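Local coordinates for aminoglycoside phosphotransferase (Mycobacterium smegmatis, PDB 6EF6), which phosphorylates (S)-1-amino-2-propanol, serving as the aminopropanol kinase of the aminoacetone utilization microcompartment, at residues A[40-54]-A[58-72]. Residues are numbered along the deposited sequence; the frame is centred on the assembly and turned at random.
With BEZ (benzoic acid), chain B; JFN ((2R)-1-methoxypropan-2-amine), chain C.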
loop_
_atom_site.group_PDB
_atom_site.type_symbol
_atom_site.label_atom_id
_atom_site.label_comp_id
_atom_site.label_asym_id
_atom_site.label_seq_id
_atom_site.Cartn_x
_atom_site.Cartn_y
_atom_site.Cartn_z
ATOM N N VAL A 40 15.578 -4.140 -23.849
ATOM C CA VAL A 40 16.514 -3.120 -23.413
ATOM C C VAL A 40 17.899 -3.738 -23.238
ATOM O O VAL A 40 18.044 -4.881 -22.784
ATOM C CB VAL A 40 15.995 -2.478 -22.117
ATOM C CG1 VAL A 40 15.879 -3.526 -21.029
ATOM C CG2 VAL A 40 16.906 -1.334 -21.712
ATOM N N SER A 41 18.926 -2.974 -23.602
ATOM C CA SER A 41 20.299 -3.472 -23.565
ATOM C C SER A 41 20.628 -4.095 -22.210
ATOM O O SER A 41 20.219 -3.600 -21.153
ATOM C CB SER A 41 21.267 -2.329 -23.863
ATOM O OG SER A 41 22.581 -2.674 -23.495
ATOM N N ASP A 42 21.378 -5.200 -22.254
ATOM C CA ASP A 42 21.817 -5.877 -21.039
ATOM C C ASP A 42 22.785 -5.016 -20.232
ATOM O O ASP A 42 22.943 -5.240 -19.024
ATOM C CB ASP A 42 22.521 -7.193 -21.395
ATOM C CG ASP A 42 21.628 -8.188 -22.128
ATOM O OD1 ASP A 42 20.399 -7.987 -22.242
ATOM O OD2 ASP A 42 22.181 -9.198 -22.602
ATOM N N ASN A 43 23.421 -4.033 -20.864
ATOM C CA ASN A 43 24.305 -3.098 -20.175
ATOM C C ASN A 43 23.632 -1.763 -19.860
ATOM O O ASN A 43 24.327 -0.770 -19.608
ATOM C CB ASN A 43 25.582 -2.900 -20.987
ATOM C CG ASN A 43 26.600 -3.990 -20.719
ATOM O OD1 ASN A 43 26.857 -4.839 -21.574
ATOM N ND2 ASN A 43 27.174 -3.982 -19.512
ATOM N N ALA A 44 22.301 -1.726 -19.854
ATOM C CA ALA A 44 21.565 -0.523 -19.488
ATOM C C ALA A 44 21.945 -0.111 -18.074
ATOM O O ALA A 44 22.310 -0.943 -17.238
ATOM C CB ALA A 44 20.058 -0.776 -19.535
ATOM N N SER A 45 21.876 1.184 -17.808
ATOM C CA SER A 45 22.146 1.651 -16.462
ATOM C C SER A 45 20.933 1.383 -15.581
ATOM O O SER A 45 19.787 1.378 -16.045
ATOM C CB SER A 45 22.481 3.141 -16.451
ATOM O OG SER A 45 21.421 3.910 -16.967
ATOM N N LEU A 46 21.208 1.132 -14.306
ATOM C CA LEU A 46 20.188 0.902 -13.294
ATOM C C LEU A 46 20.386 1.884 -12.150
ATOM O O LEU A 46 21.505 2.064 -11.670
ATOM C CB LEU A 46 20.297 -0.514 -12.738
ATOM C CG LEU A 46 20.023 -1.638 -13.737
ATOM C CD1 LEU A 46 20.439 -2.983 -13.124
ATOM C CD2 LEU A 46 18.549 -1.650 -14.121
ATOM N N ARG A 47 19.300 2.509 -11.722
ATOM C CA ARG A 47 19.292 3.472 -10.620
ATOM C C ARG A 47 18.237 2.997 -9.634
ATOM O O ARG A 47 17.053 2.894 -9.991
ATOM C CB ARG A 47 18.905 4.856 -11.145
ATOM C CG ARG A 47 18.644 5.920 -10.089
ATOM C CD ARG A 47 19.935 6.380 -9.473
ATOM N NE ARG A 47 20.852 6.841 -10.499
ATOM C CZ ARG A 47 22.161 6.980 -10.329
ATOM N NH1 ARG A 47 22.718 6.688 -9.156
ATOM N NH2 ARG A 47 22.912 7.395 -11.342
ATOM N N LEU A 48 18.642 2.709 -8.403
ATOM C CA LEU A 48 17.669 2.293 -7.388
ATOM C C LEU A 48 16.754 3.453 -7.002
ATOM O O LEU A 48 17.224 4.517 -6.594
ATOM C CB LEU A 48 18.388 1.781 -6.137
ATOM C CG LEU A 48 17.431 1.233 -5.060
ATOM C CD1 LEU A 48 16.667 0.005 -5.585
ATOM C CD2 LEU A 48 18.200 0.930 -3.751
ATOM N N LEU A 49 15.440 3.240 -7.101
ATOM C CA LEU A 49 14.450 4.260 -6.773
ATOM C C LEU A 49 13.947 4.089 -5.340
ATOM O O LEU A 49 13.974 2.995 -4.769
ATOM C CB LEU A 49 13.274 4.187 -7.763
ATOM C CG LEU A 49 13.653 4.425 -9.230
ATOM C CD1 LEU A 49 12.406 4.391 -10.107
ATOM C CD2 LEU A 49 14.412 5.752 -9.415
ATOM N N ASN A 50 13.482 5.188 -4.753
ATOM C CA ASN A 50 13.024 5.178 -3.360
ATOM C C ASN A 50 11.516 4.918 -3.293
ATOM O O ASN A 50 10.740 5.675 -2.712
ATOM C CB ASN A 50 13.418 6.466 -2.656
ATOM C CG ASN A 50 14.902 6.562 -2.443
ATOM O OD1 ASN A 50 15.607 5.565 -2.579
ATOM N ND2 ASN A 50 15.385 7.746 -2.129
ATOM N N LEU A 51 11.134 3.811 -3.884
ATOM C CA LEU A 51 9.739 3.424 -4.013
ATOM C C LEU A 51 9.652 1.951 -3.664
ATOM O O LEU A 51 10.559 1.179 -3.988
ATOM C CB LEU A 51 9.265 3.606 -5.454
ATOM C CG LEU A 51 9.490 4.911 -6.239
ATOM C CD1 LEU A 51 9.345 4.681 -7.716
ATOM C CD2 LEU A 51 8.555 5.970 -5.790
ATOM N N SER A 52 8.576 1.573 -2.980
ATOM C CA SER A 52 8.218 0.176 -2.742
ATOM C C SER A 52 9.081 -0.513 -1.696
ATOM O O SER A 52 10.231 -0.148 -1.522
ATOM C CB SER A 52 8.266 -0.617 -4.055
ATOM O OG SER A 52 8.190 -2.004 -3.807
ATOM N N GLU A 53 8.556 -1.548 -1.038
ATOM C CA GLU A 53 9.398 -2.441 -0.243
ATOM C C GLU A 53 10.228 -3.381 -1.115
ATOM O O GLU A 53 11.200 -3.971 -0.631
ATOM C CB GLU A 53 8.526 -3.304 0.669
ATOM C CG GLU A 53 8.299 -2.774 2.061
ATOM C CD GLU A 53 8.126 -3.904 3.069
ATOM O OE1 GLU A 53 9.138 -4.544 3.432
ATOM O OE2 GLU A 53 6.974 -4.163 3.482
ATOM N N ASN A 54 9.848 -3.562 -2.372
ATOM C CA ASN A 54 10.653 -4.298 -3.330
ATOM C C ASN A 54 11.711 -3.353 -3.891
ATOM O O ASN A 54 11.578 -2.124 -3.828
ATOM C CB ASN A 54 9.747 -4.818 -4.460
ATOM C CG ASN A 54 8.602 -5.677 -3.933
ATOM O OD1 ASN A 54 8.820 -6.694 -3.293
ATOM N ND2 ASN A 54 7.380 -5.229 -4.142
ATOM N N LEU A 58 15.147 2.411 -11.987
ATOM C CA LEU A 58 15.010 3.133 -13.244
ATOM C C LEU A 58 16.024 2.567 -14.218
ATOM O O LEU A 58 17.228 2.581 -13.937
ATOM C CB LEU A 58 15.266 4.618 -13.021
ATOM C CG LEU A 58 15.339 5.454 -14.308
ATOM C CD1 LEU A 58 14.001 5.353 -15.058
ATOM C CD2 LEU A 58 15.671 6.907 -13.994
ATOM N N VAL A 59 15.547 2.071 -15.356
ATOM C CA VAL A 59 16.398 1.490 -16.395
ATOM C C VAL A 59 16.587 2.533 -17.486
ATOM O O VAL A 59 15.602 3.023 -18.054
ATOM C CB VAL A 59 15.737 0.237 -17.000
ATOM C CG1 VAL A 59 16.625 -0.370 -18.098
ATOM C CG2 VAL A 59 15.420 -0.794 -15.944
ATOM N N GLU A 60 17.836 2.841 -17.828
ATOM C CA GLU A 60 18.121 3.866 -18.828
ATOM C C GLU A 60 19.050 3.301 -19.888
ATOM O O GLU A 60 20.143 2.830 -19.570
ATOM C CB GLU A 60 18.724 5.118 -18.190
ATOM C CG GLU A 60 17.783 5.734 -17.167
ATOM C CD GLU A 60 18.327 6.992 -16.516
ATOM O OE1 GLU A 60 17.908 8.093 -16.934
ATOM O OE2 GLU A 60 19.164 6.884 -15.590
ATOM N N ASP A 61 18.604 3.347 -21.139
ATOM C CA ASP A 61 19.329 2.774 -22.273
ATOM C C ASP A 61 19.282 3.848 -23.353
ATOM O O ASP A 61 18.331 3.909 -24.135
ATOM C CB ASP A 61 18.633 1.481 -22.689
ATOM C CG ASP A 61 19.235 0.853 -23.938
ATOM O OD1 ASP A 61 20.300 1.317 -24.387
ATOM O OD2 ASP A 61 18.617 -0.101 -24.468
ATOM N N GLY A 62 20.298 4.707 -23.381
ATOM C CA GLY A 62 20.250 5.878 -24.231
ATOM C C GLY A 62 19.029 6.717 -23.912
ATOM O O GLY A 62 18.897 7.222 -22.794
ATOM N N GLU A 63 18.106 6.837 -24.870
ATOM C CA GLU A 63 16.883 7.604 -24.652
ATOM C C GLU A 63 15.840 6.819 -23.873
ATOM O O GLU A 63 15.002 7.418 -23.191
ATOM C CB GLU A 63 16.272 8.014 -25.995
ATOM C CG GLU A 63 17.090 9.049 -26.773
ATOM C CD GLU A 63 16.453 9.432 -28.116
ATOM O OE1 GLU A 63 15.474 8.777 -28.529
ATOM O OE2 GLU A 63 16.924 10.394 -28.756
ATOM N N HIS A 64 15.859 5.492 -23.966
ATOM C CA HIS A 64 14.799 4.681 -23.384
ATOM C C HIS A 64 14.864 4.713 -21.859
ATOM O O HIS A 64 15.940 4.577 -21.273
ATOM C CB HIS A 64 14.944 3.245 -23.880
ATOM C CG HIS A 64 13.979 2.290 -23.261
ATOM N ND1 HIS A 64 12.636 2.282 -23.572
ATOM C CD2 HIS A 64 14.159 1.316 -22.338
ATOM C CE1 HIS A 64 12.031 1.341 -22.870
ATOM N NE2 HIS A 64 12.933 0.737 -22.118
ATOM N N GLN A 65 13.713 4.921 -21.221
ATOM C CA GLN A 65 13.554 4.771 -19.781
ATOM C C GLN A 65 12.460 3.756 -19.506
ATOM O O GLN A 65 11.466 3.703 -20.234
ATOM C CB GLN A 65 13.141 6.085 -19.124
ATOM C CG GLN A 65 14.240 7.128 -19.075
ATOM C CD GLN A 65 13.792 8.388 -18.353
ATOM O OE1 GLN A 65 12.702 8.892 -18.596
ATOM N NE2 GLN A 65 14.626 8.891 -17.462
ATOM N N SER A 66 12.657 2.941 -18.470
ATOM C CA SER A 66 11.623 2.030 -17.986
ATOM C C SER A 66 11.925 1.674 -16.534
ATOM O O SER A 66 12.894 2.157 -15.955
ATOM C CB SER A 66 11.471 0.806 -18.903
ATOM O OG SER A 66 12.693 0.092 -19.043
ATOM N N ILE A 67 11.041 0.885 -15.929
ATOM C CA ILE A 67 11.110 0.579 -14.506
ATOM C C ILE A 67 11.118 -0.926 -14.283
ATOM O O ILE A 67 10.239 -1.647 -14.778
ATOM C CB ILE A 67 9.961 1.248 -13.731
ATOM C CG1 ILE A 67 10.167 2.769 -13.787
ATOM C CG2 ILE A 67 9.949 0.746 -12.310
ATOM C CD1 ILE A 67 8.971 3.556 -13.340
ATOM N N LEU A 68 12.089 -1.407 -13.517
ATOM C CA LEU A 68 12.187 -2.832 -13.222
ATOM C C LEU A 68 11.931 -3.069 -11.733
ATOM O O LEU A 68 12.630 -2.500 -10.884
ATOM C CB LEU A 68 13.574 -3.343 -13.627
ATOM C CG LEU A 68 13.754 -4.840 -13.656
ATOM C CD1 LEU A 68 12.967 -5.466 -14.776
ATOM C CD2 LEU A 68 15.253 -5.145 -13.845
ATOM N N ARG A 69 10.940 -3.892 -11.404
ATOM C CA ARG A 69 10.602 -4.221 -10.023
ATOM C C ARG A 69 11.083 -5.634 -9.678
ATOM O O ARG A 69 10.602 -6.615 -10.264
ATOM C CB ARG A 69 9.086 -4.136 -9.833
ATOM C CG ARG A 69 8.600 -4.493 -8.441
ATOM C CD ARG A 69 7.086 -4.294 -8.349
ATOM N NE ARG A 69 6.368 -5.367 -9.002
ATOM C CZ ARG A 69 5.036 -5.439 -9.048
ATOM N NH1 ARG A 69 4.277 -4.449 -8.559
ATOM N NH2 ARG A 69 4.482 -6.512 -9.563
ATOM N N VAL A 70 11.998 -5.751 -8.720
ATOM C CA VAL A 70 12.498 -7.048 -8.256
ATOM C C VAL A 70 11.767 -7.402 -6.958
ATOM O O VAL A 70 11.945 -6.744 -5.931
ATOM C CB VAL A 70 14.018 -7.028 -8.048
ATOM C CG1 VAL A 70 14.517 -8.382 -7.495
ATOM C CG2 VAL A 70 14.752 -6.720 -9.351
ATOM N N HIS A 71 10.950 -8.453 -6.977
ATOM C CA HIS A 71 10.127 -8.782 -5.818
ATOM C C HIS A 71 10.973 -9.360 -4.702
ATOM O O HIS A 71 11.869 -10.184 -4.924
ATOM C CB HIS A 71 9.056 -9.790 -6.218
ATOM C CG HIS A 71 7.951 -9.191 -7.016
ATOM N ND1 HIS A 71 6.769 -8.793 -6.441
ATOM C CD2 HIS A 71 7.847 -8.902 -8.332
ATOM C CE1 HIS A 71 5.990 -8.269 -7.375
ATOM N NE2 HIS A 71 6.611 -8.345 -8.537
ATOM N N ARG A 72 10.703 -8.912 -3.485
ATOM C CA ARG A 72 11.416 -9.482 -2.374
ATOM C C ARG A 72 11.064 -10.961 -2.214
ATOM O O ARG A 72 10.079 -11.466 -2.757
ATOM C CB ARG A 72 11.203 -8.672 -1.104
ATOM C CG ARG A 72 9.805 -8.623 -0.625
ATOM C CD ARG A 72 9.786 -7.721 0.589
ATOM N NE ARG A 72 8.509 -7.741 1.281
ATOM C CZ ARG A 72 7.466 -6.997 0.935
ATOM N NH1 ARG A 72 6.344 -7.073 1.636
ATOM N NH2 ARG A 72 7.545 -6.175 -0.103
HETATM C C BEZ B . 5.827 -0.910 -8.408
HETATM O O1 BEZ B . 4.829 -1.617 -8.549
HETATM O O2 BEZ B . 6.613 -1.129 -7.443
HETATM C C1 BEZ B . 6.064 0.187 -9.390
HETATM C C2 BEZ B . 6.900 1.241 -9.074
HETATM C C3 BEZ B . 7.110 2.251 -10.005
HETATM C C4 BEZ B . 6.470 2.206 -11.236
HETATM C C5 BEZ B . 5.632 1.141 -11.550
HETATM C C6 BEZ B . 5.426 0.143 -10.620
HETATM C C07 JFN C . 7.803 1.197 4.212
HETATM C C08 JFN C . 5.094 -1.303 4.578
HETATM C C09 JFN C . 5.828 0.010 4.339
HETATM C C15 JFN C . 3.636 -1.134 4.184
HETATM N N04 JFN C . 5.618 -2.339 3.718
HETATM O O02 JFN C . 7.145 0.087 4.773
HETATM O O HOH W 1 6.775 -8.715 -3.517
#
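V40 pushes its CG2 methyl into a hollow walled by D61, V59 and H64, reaching D61 CB at 3.4 Å; with CG1 at chi1 61°, CG2 lies anti to the backbone N, beside the carbonyl carbon. V59 is the bump between its neighbours: CG1 meets V40 CG2 and A44 CB, while CG2 lies alongside L46 CD2 at 3.7 Å. D61 slides past V40 in the other direction, and its OD2 takes the N-H of S41 almost straight (174°) from above the carboxylate plane. Across the antiparallel pairing, S45 OG and S45 N both grip E60 O. L49 crosses L58, its CD2 3.9 Å from L58 CB. Farther along, N54 OD1 accepts from R72 N at 2.9 Å and from a water that also touches H71 ND1. E53 CB approaches R72 NH2 at 3.1 Å; the charge pairing of carboxylate and guanidinium is doubtful in the model. R69 NH1 donates a hydrogen bond to O1 of benzoic acid, and R69 NH2 makes a salt bridge with E84 of helix 78-94, consistent with the kinase lysine–glutamate pair. Strand 45-48 edges the five-stranded N-lobe sheet beside 55-61, with 64-70 next inward, and helix 28-35 packs on V40, L46, L68 and V70.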